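Local coordinates for ParB domain protein nuclease (Sulfolobus solfataricus, PDB 5K5D), which probably serves in archaeal DNA partition as a pNOB8-like ParB protein that carries a ParB-like N-terminal domain, at residues 28-33 with 116-121; 36-41 with 104-109; 93-98 with 178-183; 196-201 with 223-228. The protein carries 4 engineered substitutions. One frame throughout, in Å; residues are numbered along the deposited sequence.

Contact 1: residues 28-33 with 116-121; sequences MVPSNN and FQKIAD. Engineered in segment 28-33: Met28 (natural residue Leu).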
# COMPACT_ATOMS: atom_id res chain seq x y z
N MSE B 28 -5.50 -7.44 2.16
CA MSE B 28 -5.11 -6.07 1.82
C MSE B 28 -3.94 -5.57 2.66
O MSE B 28 -2.93 -5.09 2.12
CB MSE B 28 -6.28 -5.10 1.97
CG MSE B 28 -7.19 -5.02 0.76
SE MSE B 28 -6.23 -4.49 -0.86
CE MSE B 28 -5.20 -3.02 -0.13
N VAL B 29 -4.08 -5.68 3.98
CA VAL B 29 -3.07 -5.17 4.89
C VAL B 29 -1.92 -6.15 5.05
O VAL B 29 -2.14 -7.32 5.36
CB VAL B 29 -3.66 -4.82 6.27
CG1 VAL B 29 -2.56 -4.45 7.24
CG2 VAL B 29 -4.68 -3.68 6.13
N PRO B 30 -0.69 -5.67 4.83
CA PRO B 30 0.52 -6.50 4.97
C PRO B 30 0.61 -7.09 6.38
O PRO B 30 0.30 -6.40 7.35
CB PRO B 30 1.66 -5.50 4.74
CG PRO B 30 1.05 -4.41 3.92
CD PRO B 30 -0.36 -4.29 4.42
N SER B 31 1.02 -8.35 6.47
CA SER B 31 1.16 -9.02 7.76
C SER B 31 2.12 -8.26 8.66
O SER B 31 3.15 -7.77 8.21
CB SER B 31 1.64 -10.45 7.56
OG SER B 31 2.89 -10.48 6.89
N ASN B 32 1.76 -8.16 9.94
CA ASN B 32 2.57 -7.42 10.90
C ASN B 32 2.60 -8.11 12.26
O ASN B 32 2.16 -9.26 12.39
CB ASN B 32 2.05 -5.99 11.03
CG ASN B 32 0.55 -5.93 11.21
OD1 ASN B 32 0.04 -6.06 12.32
ND2 ASN B 32 -0.18 -5.75 10.11
N ASN B 33 3.13 -7.42 13.26
CA ASN B 33 3.30 -8.01 14.59
C ASN B 33 2.31 -7.49 15.62
O ASN B 33 2.60 -7.46 16.81
CB ASN B 33 4.73 -7.79 15.09
CG ASN B 33 5.77 -8.45 14.21
OD1 ASN B 33 5.47 -9.41 13.49
ND2 ASN B 33 7.00 -7.95 14.26
N PHE B 116 -0.53 1.47 0.86
CA PHE B 116 -0.86 2.68 0.13
C PHE B 116 -0.90 2.42 -1.37
O PHE B 116 -1.85 2.78 -2.05
CB PHE B 116 0.14 3.78 0.44
CG PHE B 116 -0.41 5.17 0.29
CD1 PHE B 116 -1.77 5.36 0.07
CD2 PHE B 116 0.42 6.28 0.36
CE1 PHE B 116 -2.28 6.63 -0.08
CE2 PHE B 116 -0.10 7.56 0.22
CZ PHE B 116 -1.45 7.73 0.00
N GLN B 117 0.16 1.78 -1.88
CA GLN B 117 0.21 1.42 -3.29
C GLN B 117 -0.92 0.47 -3.67
O GLN B 117 -1.56 0.65 -4.71
CB GLN B 117 1.56 0.81 -3.65
CG GLN B 117 1.62 0.30 -5.09
CD GLN B 117 2.94 -0.35 -5.43
OE1 GLN B 117 3.97 -0.07 -4.81
NE2 GLN B 117 2.92 -1.24 -6.41
N LYS B 118 -1.15 -0.55 -2.85
CA LYS B 118 -2.21 -1.52 -3.13
C LYS B 118 -3.53 -0.81 -3.28
O LYS B 118 -4.34 -1.14 -4.15
CB LYS B 118 -2.31 -2.57 -2.02
CG LYS B 118 -1.27 -3.66 -2.09
CD LYS B 118 -1.51 -4.67 -0.99
CE LYS B 118 -0.33 -5.61 -0.83
NZ LYS B 118 -0.53 -6.56 0.30
N ILE B 119 -3.75 0.17 -2.41
CA ILE B 119 -4.97 0.97 -2.46
C ILE B 119 -5.01 1.85 -3.71
O ILE B 119 -5.95 1.78 -4.49
CB ILE B 119 -5.13 1.83 -1.19
CG1 ILE B 119 -5.28 0.93 0.05
CG2 ILE B 119 -6.32 2.75 -1.31
CD1 ILE B 119 -6.52 0.05 0.03
N ALA B 120 -3.97 2.67 -3.91
CA ALA B 120 -3.96 3.62 -5.02
C ALA B 120 -4.11 2.94 -6.38
O ALA B 120 -4.77 3.46 -7.28
CB ALA B 120 -2.70 4.48 -4.98
N ASP B 121 -3.49 1.77 -6.52
CA ASP B 121 -3.62 0.94 -7.72
C ASP B 121 -5.06 0.51 -7.96
O ASP B 121 -5.51 0.47 -9.10
CB ASP B 121 -2.73 -0.31 -7.61
CG ASP B 121 -1.26 -0.02 -7.88
OD1 ASP B 121 -0.86 1.17 -7.86
OD2 ASP B 121 -0.51 -0.98 -8.10

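Contact 2: residues 36-41 with 104-109; sequences EDLEKS and RRQLDK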
# COMPACT_ATOMS: atom_id res chain seq x y z
N GLU B 36 -0.76 -9.98 18.92
CA GLU B 36 -0.78 -10.08 20.37
C GLU B 36 -1.26 -8.77 20.99
O GLU B 36 -1.88 -8.76 22.05
CB GLU B 36 0.60 -10.47 20.92
CG GLU B 36 1.08 -11.84 20.44
CD GLU B 36 2.49 -12.17 20.90
OE1 GLU B 36 2.98 -11.49 21.83
OE2 GLU B 36 3.10 -13.10 20.34
N ASP B 37 -0.99 -7.67 20.30
CA ASP B 37 -1.43 -6.36 20.74
C ASP B 37 -2.96 -6.31 20.89
O ASP B 37 -3.47 -6.15 22.00
CB ASP B 37 -0.94 -5.26 19.79
CG ASP B 37 0.57 -5.30 19.59
OD1 ASP B 37 1.11 -6.40 19.34
OD2 ASP B 37 1.21 -4.23 19.68
N LEU B 38 -3.68 -6.44 19.78
CA LEU B 38 -5.14 -6.43 19.85
C LEU B 38 -5.71 -7.79 20.25
O LEU B 38 -6.90 -8.06 20.06
CB LEU B 38 -5.79 -5.91 18.55
CG LEU B 38 -5.37 -6.37 17.16
CD1 LEU B 38 -4.37 -5.40 16.53
CD2 LEU B 38 -4.83 -7.79 17.16
N GLU B 39 -4.85 -8.63 20.82
CA GLU B 39 -5.27 -9.92 21.35
C GLU B 39 -5.58 -9.77 22.84
O GLU B 39 -6.51 -10.38 23.35
CB GLU B 39 -4.17 -10.95 21.14
CG GLU B 39 -4.64 -12.39 21.12
CD GLU B 39 -3.54 -13.35 20.70
OE1 GLU B 39 -3.66 -13.95 19.61
OE2 GLU B 39 -2.55 -13.50 21.45
N LYS B 40 -4.78 -8.96 23.52
CA LYS B 40 -5.00 -8.70 24.94
C LYS B 40 -6.06 -7.63 25.13
O LYS B 40 -6.81 -7.65 26.10
CB LYS B 40 -3.70 -8.28 25.63
CG LYS B 40 -3.24 -6.88 25.30
CD LYS B 40 -3.00 -6.07 26.56
CE LYS B 40 -1.87 -6.67 27.39
NZ LYS B 40 -1.55 -5.82 28.57
N SER B 41 -6.11 -6.69 24.19
CA SER B 41 -7.14 -5.65 24.19
C SER B 41 -8.51 -6.31 24.27
O SER B 41 -9.33 -5.95 25.12
CB SER B 41 -7.05 -4.81 22.92
OG SER B 41 -5.72 -4.40 22.66
N ARG B 104 -2.19 3.80 11.22
CA ARG B 104 -1.91 2.84 12.28
C ARG B 104 -0.42 2.74 12.64
O ARG B 104 0.44 2.68 11.77
CB ARG B 104 -2.46 1.46 11.91
CG ARG B 104 -2.72 0.55 13.09
CD ARG B 104 -3.94 -0.33 12.84
NE ARG B 104 -3.73 -1.27 11.75
CZ ARG B 104 -3.40 -2.54 11.91
NH1 ARG B 104 -3.25 -3.04 13.13
NH2 ARG B 104 -3.23 -3.32 10.85
N ARG B 105 -0.13 2.73 13.94
CA ARG B 105 1.25 2.73 14.42
C ARG B 105 1.86 1.34 14.43
O ARG B 105 3.08 1.19 14.30
CB ARG B 105 1.33 3.35 15.81
CG ARG B 105 0.43 2.68 16.84
CD ARG B 105 0.00 3.65 17.93
NE ARG B 105 -0.43 4.93 17.38
CZ ARG B 105 -1.53 5.11 16.65
NH1 ARG B 105 -2.32 4.08 16.37
NH2 ARG B 105 -1.84 6.32 16.20
N GLN B 106 1.03 0.31 14.57
CA GLN B 106 1.53 -1.06 14.55
C GLN B 106 2.19 -1.39 13.21
O GLN B 106 2.86 -2.41 13.07
CB GLN B 106 0.41 -2.05 14.84
CG GLN B 106 -0.34 -1.81 16.14
CD GLN B 106 -1.73 -1.25 15.91
OE1 GLN B 106 -2.70 -2.00 15.78
NE2 GLN B 106 -1.83 0.08 15.85
N LEU B 107 1.99 -0.52 12.22
CA LEU B 107 2.57 -0.73 10.89
C LEU B 107 3.77 0.18 10.64
O LEU B 107 3.67 1.40 10.75
CB LEU B 107 1.50 -0.50 9.81
CG LEU B 107 0.50 -1.63 9.53
CD1 LEU B 107 -0.06 -2.20 10.82
CD2 LEU B 107 -0.62 -1.12 8.62
N ASP B 108 4.91 -0.42 10.30
CA ASP B 108 6.10 0.37 9.97
C ASP B 108 5.90 1.16 8.68
O ASP B 108 4.89 0.98 7.99
CB ASP B 108 7.33 -0.54 9.86
CG ASP B 108 7.56 -1.04 8.45
OD1 ASP B 108 6.87 -0.55 7.53
OD2 ASP B 108 8.43 -1.92 8.27
N LYS B 109 6.85 2.03 8.36
CA LYS B 109 6.70 2.92 7.21
C LYS B 109 6.58 2.16 5.89
O LYS B 109 5.89 2.59 4.97
CB LYS B 109 7.88 3.92 7.16
CG LYS B 109 7.66 5.12 6.24
CD LYS B 109 8.81 6.11 6.38
CE LYS B 109 8.57 7.36 5.53
NZ LYS B 109 8.31 7.01 4.11

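Contact 3: residues 93-98 with 178-183; sequences AYELIW and KELDKE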
# COMPACT_ATOMS: atom_id res chain seq x y z
N ALA B 93 -14.87 0.48 -0.12
CA ALA B 93 -14.23 -0.46 0.80
C ALA B 93 -12.74 -0.17 0.86
O ALA B 93 -12.14 -0.16 1.94
CB ALA B 93 -14.48 -1.89 0.36
N TYR B 94 -12.16 0.08 -0.30
CA TYR B 94 -10.76 0.47 -0.41
C TYR B 94 -10.43 1.68 0.45
O TYR B 94 -9.38 1.72 1.11
CB TYR B 94 -10.40 0.75 -1.87
CG TYR B 94 -10.45 -0.47 -2.74
CD1 TYR B 94 -10.89 -0.40 -4.06
CD2 TYR B 94 -10.06 -1.71 -2.26
CE1 TYR B 94 -10.94 -1.52 -4.86
CE2 TYR B 94 -10.10 -2.84 -3.05
CZ TYR B 94 -10.54 -2.74 -4.35
OH TYR B 94 -10.58 -3.86 -5.13
N GLU B 95 -11.32 2.67 0.46
CA GLU B 95 -11.06 3.90 1.20
C GLU B 95 -11.11 3.66 2.70
O GLU B 95 -10.28 4.18 3.44
CB GLU B 95 -12.04 5.00 0.77
CG GLU B 95 -11.72 5.55 -0.61
CD GLU B 95 -12.93 6.09 -1.34
OE1 GLU B 95 -13.89 6.52 -0.67
OE2 GLU B 95 -12.91 6.08 -2.59
N LEU B 96 -12.08 2.86 3.13
CA LEU B 96 -12.20 2.51 4.54
C LEU B 96 -10.97 1.78 5.04
O LEU B 96 -10.44 2.10 6.10
CB LEU B 96 -13.46 1.67 4.77
CG LEU B 96 -14.75 2.46 4.62
CD1 LEU B 96 -15.97 1.56 4.79
CD2 LEU B 96 -14.77 3.60 5.63
N ILE B 97 -10.50 0.80 4.27
CA ILE B 97 -9.33 0.02 4.67
C ILE B 97 -8.11 0.92 4.83
O ILE B 97 -7.27 0.69 5.71
CB ILE B 97 -9.00 -1.09 3.66
CG1 ILE B 97 -10.08 -2.18 3.69
CG2 ILE B 97 -7.64 -1.70 3.97
CD1 ILE B 97 -9.97 -3.18 2.55
N TRP B 98 -8.01 1.94 3.99
CA TRP B 98 -6.89 2.87 4.08
C TRP B 98 -7.05 3.81 5.26
O TRP B 98 -6.09 4.12 5.97
CB TRP B 98 -6.74 3.69 2.80
CG TRP B 98 -5.68 4.75 2.91
CD1 TRP B 98 -5.87 6.10 2.88
CD2 TRP B 98 -4.28 4.54 3.08
NE1 TRP B 98 -4.66 6.74 3.01
CE2 TRP B 98 -3.67 5.80 3.14
CE3 TRP B 98 -3.48 3.39 3.19
CZ2 TRP B 98 -2.29 5.97 3.30
CZ3 TRP B 98 -2.11 3.56 3.35
CH2 TRP B 98 -1.54 4.83 3.40
N LYS B 178 -2.67 12.06 -3.02
CA LYS B 178 -3.05 13.23 -2.25
C LYS B 178 -4.49 13.13 -1.77
O LYS B 178 -4.78 13.40 -0.60
CB LYS B 178 -2.82 14.52 -3.05
CG LYS B 178 -1.36 14.93 -3.15
CD LYS B 178 -1.20 16.32 -3.76
CE LYS B 178 -1.81 16.39 -5.16
NZ LYS B 178 -1.57 17.72 -5.81
N GLU B 179 -5.38 12.72 -2.66
CA GLU B 179 -6.79 12.55 -2.31
C GLU B 179 -6.97 11.62 -1.11
O GLU B 179 -7.84 11.85 -0.27
CB GLU B 179 -7.58 12.01 -3.51
CG GLU B 179 -7.62 12.96 -4.69
CD GLU B 179 -8.20 12.31 -5.93
OE1 GLU B 179 -8.32 11.07 -5.95
OE2 GLU B 179 -8.53 13.04 -6.89
N LEU B 180 -6.15 10.58 -1.05
CA LEU B 180 -6.24 9.57 -0.00
C LEU B 180 -5.57 10.00 1.30
O LEU B 180 -5.75 9.35 2.34
CB LEU B 180 -5.61 8.26 -0.48
CG LEU B 180 -6.40 7.45 -1.50
CD1 LEU B 180 -5.55 6.31 -2.04
CD2 LEU B 180 -7.68 6.93 -0.87
N ASP B 181 -4.80 11.07 1.24
CA ASP B 181 -4.03 11.53 2.39
C ASP B 181 -3.74 13.02 2.27
O ASP B 181 -2.59 13.44 2.16
CB ASP B 181 -2.71 10.74 2.48
CG ASP B 181 -1.88 11.13 3.68
OD1 ASP B 181 -2.45 11.34 4.78
OD2 ASP B 181 -0.64 11.22 3.54
N LYS B 182 -4.80 13.82 2.28
CA LYS B 182 -4.66 15.26 2.07
C LYS B 182 -3.93 15.95 3.22
O LYS B 182 -3.08 16.81 3.00
CB LYS B 182 -6.03 15.90 1.86
CG LYS B 182 -6.82 15.28 0.71
CD LYS B 182 -8.15 15.98 0.48
CE LYS B 182 -8.92 15.30 -0.64
NZ LYS B 182 -10.22 15.99 -0.92
N GLU B 183 -4.26 15.56 4.45
CA GLU B 183 -3.67 16.17 5.63
C GLU B 183 -2.28 15.61 5.94
O GLU B 183 -1.73 15.86 7.01
CB GLU B 183 -4.60 16.00 6.84
CG GLU B 183 -5.92 16.74 6.69
CD GLU B 183 -6.99 16.26 7.65
OE1 GLU B 183 -7.03 15.04 7.93
OE2 GLU B 183 -7.79 17.09 8.13

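Contact 4: residues 196-201 with 223-228; sequences AILRIN and RIYTRV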
# COMPACT_ATOMS: atom_id res chain seq x y z
N ALA B 196 5.29 8.20 -6.16
CA ALA B 196 4.56 8.25 -7.42
C ALA B 196 5.49 8.12 -8.62
O ALA B 196 5.21 7.37 -9.56
CB ALA B 196 3.75 9.53 -7.51
N ILE B 197 6.61 8.84 -8.58
CA ILE B 197 7.60 8.77 -9.65
C ILE B 197 8.22 7.38 -9.77
O ILE B 197 8.39 6.85 -10.87
CB ILE B 197 8.72 9.80 -9.46
CG1 ILE B 197 8.14 11.22 -9.56
CG2 ILE B 197 9.82 9.60 -10.49
CD1 ILE B 197 9.17 12.31 -9.43
N LEU B 198 8.54 6.77 -8.63
CA LEU B 198 9.10 5.43 -8.64
C LEU B 198 8.05 4.43 -9.13
O LEU B 198 8.36 3.53 -9.90
CB LEU B 198 9.59 5.03 -7.25
CG LEU B 198 10.70 5.87 -6.61
CD1 LEU B 198 11.13 5.27 -5.29
CD2 LEU B 198 11.89 6.03 -7.55
N ARG B 199 6.82 4.60 -8.67
CA ARG B 199 5.76 3.65 -8.99
C ARG B 199 5.52 3.56 -10.49
O ARG B 199 5.22 2.49 -11.02
CB ARG B 199 4.47 4.02 -8.26
CG ARG B 199 3.54 2.85 -8.03
CD ARG B 199 2.62 2.65 -9.21
NE ARG B 199 1.94 1.36 -9.14
CZ ARG B 199 2.30 0.29 -9.84
NH1 ARG B 199 3.34 0.35 -10.66
NH2 ARG B 199 1.62 -0.85 -9.71
N ILE B 200 5.67 4.70 -11.17
CA ILE B 200 5.38 4.78 -12.60
C ILE B 200 6.62 4.55 -13.46
O ILE B 200 6.57 3.82 -14.46
CB ILE B 200 4.73 6.13 -12.96
CG1 ILE B 200 3.21 6.02 -12.82
CG2 ILE B 200 5.11 6.55 -14.37
CD1 ILE B 200 2.75 5.61 -11.43
N ASN B 201 7.73 5.17 -13.08
CA ASN B 201 8.95 5.08 -13.87
C ASN B 201 9.74 3.80 -13.60
O ASN B 201 10.32 3.22 -14.52
CB ASN B 201 9.84 6.31 -13.65
CG ASN B 201 9.24 7.57 -14.24
OD1 ASN B 201 9.47 7.89 -15.40
ND2 ASN B 201 8.45 8.28 -13.45
N ARG B 223 16.91 8.04 -3.91
CA ARG B 223 18.27 8.52 -4.13
C ARG B 223 18.94 7.67 -5.20
O ARG B 223 19.63 8.18 -6.08
CB ARG B 223 19.09 8.48 -2.84
CG ARG B 223 18.77 9.59 -1.85
CD ARG B 223 19.66 9.48 -0.62
NE ARG B 223 21.08 9.57 -0.96
CZ ARG B 223 22.07 9.15 -0.18
NH1 ARG B 223 21.80 8.60 0.99
NH2 ARG B 223 23.33 9.27 -0.58
N ILE B 224 18.71 6.36 -5.12
CA ILE B 224 19.23 5.42 -6.11
C ILE B 224 18.68 5.74 -7.49
O ILE B 224 19.41 5.71 -8.49
CB ILE B 224 18.88 3.97 -5.75
CG1 ILE B 224 19.69 3.51 -4.54
CG2 ILE B 224 19.13 3.06 -6.94
CD1 ILE B 224 19.38 2.10 -4.10
N TYR B 225 17.39 6.04 -7.55
CA TYR B 225 16.73 6.37 -8.81
C TYR B 225 17.39 7.56 -9.50
O TYR B 225 17.94 7.43 -10.60
CB TYR B 225 15.24 6.67 -8.59
CG TYR B 225 14.54 7.21 -9.81
CD1 TYR B 225 14.23 6.39 -10.88
CD2 TYR B 225 14.20 8.56 -9.89
CE1 TYR B 225 13.59 6.89 -12.00
CE2 TYR B 225 13.56 9.07 -11.01
CZ TYR B 225 13.26 8.23 -12.07
OH TYR B 225 12.62 8.72 -13.18
N THR B 226 17.34 8.72 -8.85
CA THR B 226 17.89 9.94 -9.41
C THR B 226 19.37 9.78 -9.74
O THR B 226 19.86 10.31 -10.74
CB THR B 226 17.69 11.12 -8.45
OG1 THR B 226 18.19 10.78 -7.15
CG2 THR B 226 16.21 11.46 -8.34
N ARG B 227 20.08 9.04 -8.90
CA ARG B 227 21.50 8.76 -9.13
C ARG B 227 21.71 7.99 -10.43
O ARG B 227 22.34 8.48 -11.36
CB ARG B 227 22.07 7.98 -7.94
CG ARG B 227 23.38 7.27 -8.22
CD ARG B 227 24.51 8.26 -8.44
NE ARG B 227 25.80 7.59 -8.52
CZ ARG B 227 26.96 8.22 -8.65
NH1 ARG B 227 27.00 9.55 -8.71
NH2 ARG B 227 28.09 7.53 -8.72
N VAL B 228 21.16 6.78 -10.48
CA VAL B 228 21.35 5.89 -11.63
C VAL B 228 20.81 6.47 -12.94
O VAL B 228 21.22 6.06 -14.02
CB VAL B 228 20.73 4.51 -11.36
CG1 VAL B 228 20.84 3.63 -12.57
CG2 VAL B 228 21.43 3.84 -10.18

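Contact 1: residues 28-33 with 116-121
Met28, an engineered residue carried as selenomethionine where the natural sequence has leucine, makes the apolar part of this contact with Ile119 and Lys118. Its chain bends at both chi2 (-58°) and chi3 (-46°), a hook that swings the terminal methyl onto helix 109-128. CE lies 3.3 Å from Ile119 CD1, a tight methyl-to-methyl approach in which the two side chains run nearly perpendicular. The same CE rests 3.5 Å from Lys118 CB.

The polar part belongs to Lys118, whose chain is extended beyond CG and runs antiparallel alongside Met28. Its methylene CD passes 3.4 Å from Met28 O, and the ammonium NZ makes a weak hydrogen bond of 3.4 Å to that oxygen. Shortening Lys118 to an alanine would keep the CB contact but would probably leave Met28 O without its weakly held charged partner and without the methylenes that lie along it. Further along, Asn32 ND2 turns back onto Pro30 O at 2.9 Å, in the carbonyl plane, which braces the loop internally; it also bonds to a bound citrate, probably from the crystallisation liquor.

Residues 28-33 form part of the loop between helices 23-26 and 37-45, laid against the long helix 109-128. Leu115 and Arg122 of that helix also touch Met28, while the CG2 branch of Ile119 packs on Leu180 of helix 170-180, and Asp121 is hydrogen-bonded to Tyr173 of that helix and salt-bridged to Arg199 of helix 189-201.

Contact 2: residues 36-41 with 104-109
Leu38 presents its CD1 methyl to the carboxamide of Gln106, 3.9 Å from OE1, the two side chains crossing at a slant. The same methyl reaches the guanidinium of Arg104 obliquely, 4.3 Å from NH1. These two polar groups are themselves joined: Arg104 NH1 donates to Gln106 OE1 at 2.9 Å, with an N-H...O angle of 145°. OE1 lies near the guanidinium plane, yet the donor stands well above the carbonyl plane of the amide, 62° out of it. Leu107 CD1 lies over one face of the Arg104 guanidinium, 3.3 Å above the plane and displaced toward its rim.

The loop 104-109 leads into helix 109-128, for which Asp108 is the N-cap, its OD1 accepting from Glu111 N. Helix 37-45 meets this loop at the protein surface. Leu38 has its CG lodged between the backbone N and the carbonyl carbon (chi1 46°), which brings CD1 to Gln106; it also packs on Thr64, Arg65 and Ile68 of helix 63-71. With an alanine at Gln106, Arg104 NH1 would probably lose this acceptor, the guanidinium, still bonded weakly at NE to Asn101 and at NH2 to a citrate, would be freer to turn, and Leu38 CD1 would miss a neighbour. That citrate is probably a crystallisation additive.

Contact 3: residues 93-98 with 178-183
Trp98 places CG anti to its own main-chain nitrogen (chi1 174°), which carries the indole off helix 90-99 and sets its N-H edge against Leu180 of helix 170-180. NE1 donates to Leu180 O at 2.9 Å with an N-H...O angle of 132°, so the bond is short but bent. The oxygen lies close to the indole plane, at the ring edge, whereas the donor stands 49° out of the carbonyl plane rather than on a lone pair. This one bond satisfies the buried indole N-H and crosses between the two helices.

A few carbon contacts flank it. Leu180 CB sits 4.0 Å from Trp98 CD1, beside the pyrrole part of the ring, and the two side chains meet at a slant. About one turn before Trp98, Glu95 CG meets Leu180 CD2 at 4.3 Å, a looser touch made by the aliphatic stem of the glutamate. Asp181 follows with CB 4.5 Å from Trp98 NE1, but its carboxylate looks elsewhere, salt-bridged to Lys192 and bonded to the backbone nitrogens of Ala186 and Leu187.

Phe116 of helix 109-128 stacks with the Trp98 ring, and that helix also packs on Leu180. The arrangement is thus a three-helix junction, in which helix 90-99, most of it within the ParB-like N-terminal range, is tied to helix 170-180 by an indole-to-backbone bond, with helix 109-128 packed against both.

Contact 4: residues 196-201 with 223-228
Ile197 O is gripped twice from within its own helix: by Asn201 N at 2.9 Å, the usual helical bond, and by Asn201 ND2 at 3.0 Å. The second bond is fairly straight, with an N-H...O angle of 159°, and Ile197 O lies in the plane of the asparagine amide. It helps hold the rotation of that amide, while Asn201 CB and CG lie against the hydroxyl end of Tyr225 on helix 218-230.

Tyr225 dominates the other side. Its CG is anti to the backbone N (chi1 171°), which sends the ring out toward helix 189-201, where three residues of segment 196-201 meet it. Leu198 CD2 packs at the root, 3.6 Å from Tyr225 CB, the two side chains lying antiparallel. Further out, Ile197 CG2 comes obliquely to 3.8 Å from Tyr225 CE2, its side chain roughly perpendicular to that of the tyrosine. At the far end Asn201 CB lies 3.7 Å from Tyr225 OH.

The short helical segments have axes 11.2 Å apart at a crossing angle of 60°, a wide separation spanned largely by this one ring. Leu198 also packs on Leu205 and Leu206 of helix 203-210. No polar bond joins the two segments, and the Asn201 bonds stay within helix 189-201, so cohesion here probably rests mainly on van der Waals packing round the tyrosine ring.

Contacts 1 and 3 lie nearer the chain's centre and meet through helix 109-128: Phe116 and Ile119 of contact 1 pack directly on Trp98 and Leu180 of contact 3. Contact 2 is a surface contact, joined to contact 1 where Val29 and Asn32 touch Arg104 and Leu107. Contact 4 lies on the opposite side of the chain's centre from contact 2, but its helix 189-201 reaches contact 1 through the Asp121-Arg199 salt bridge. Contact 3 alone has a sound hydrogen bond between its segments; contact 1 has a weak one beside tight methyl packing. Contacts 2 and 4 have none: in contact 2 a methyl lies against polar groups, in contact 4 aliphatic groups and an asparagine surround a tyrosine.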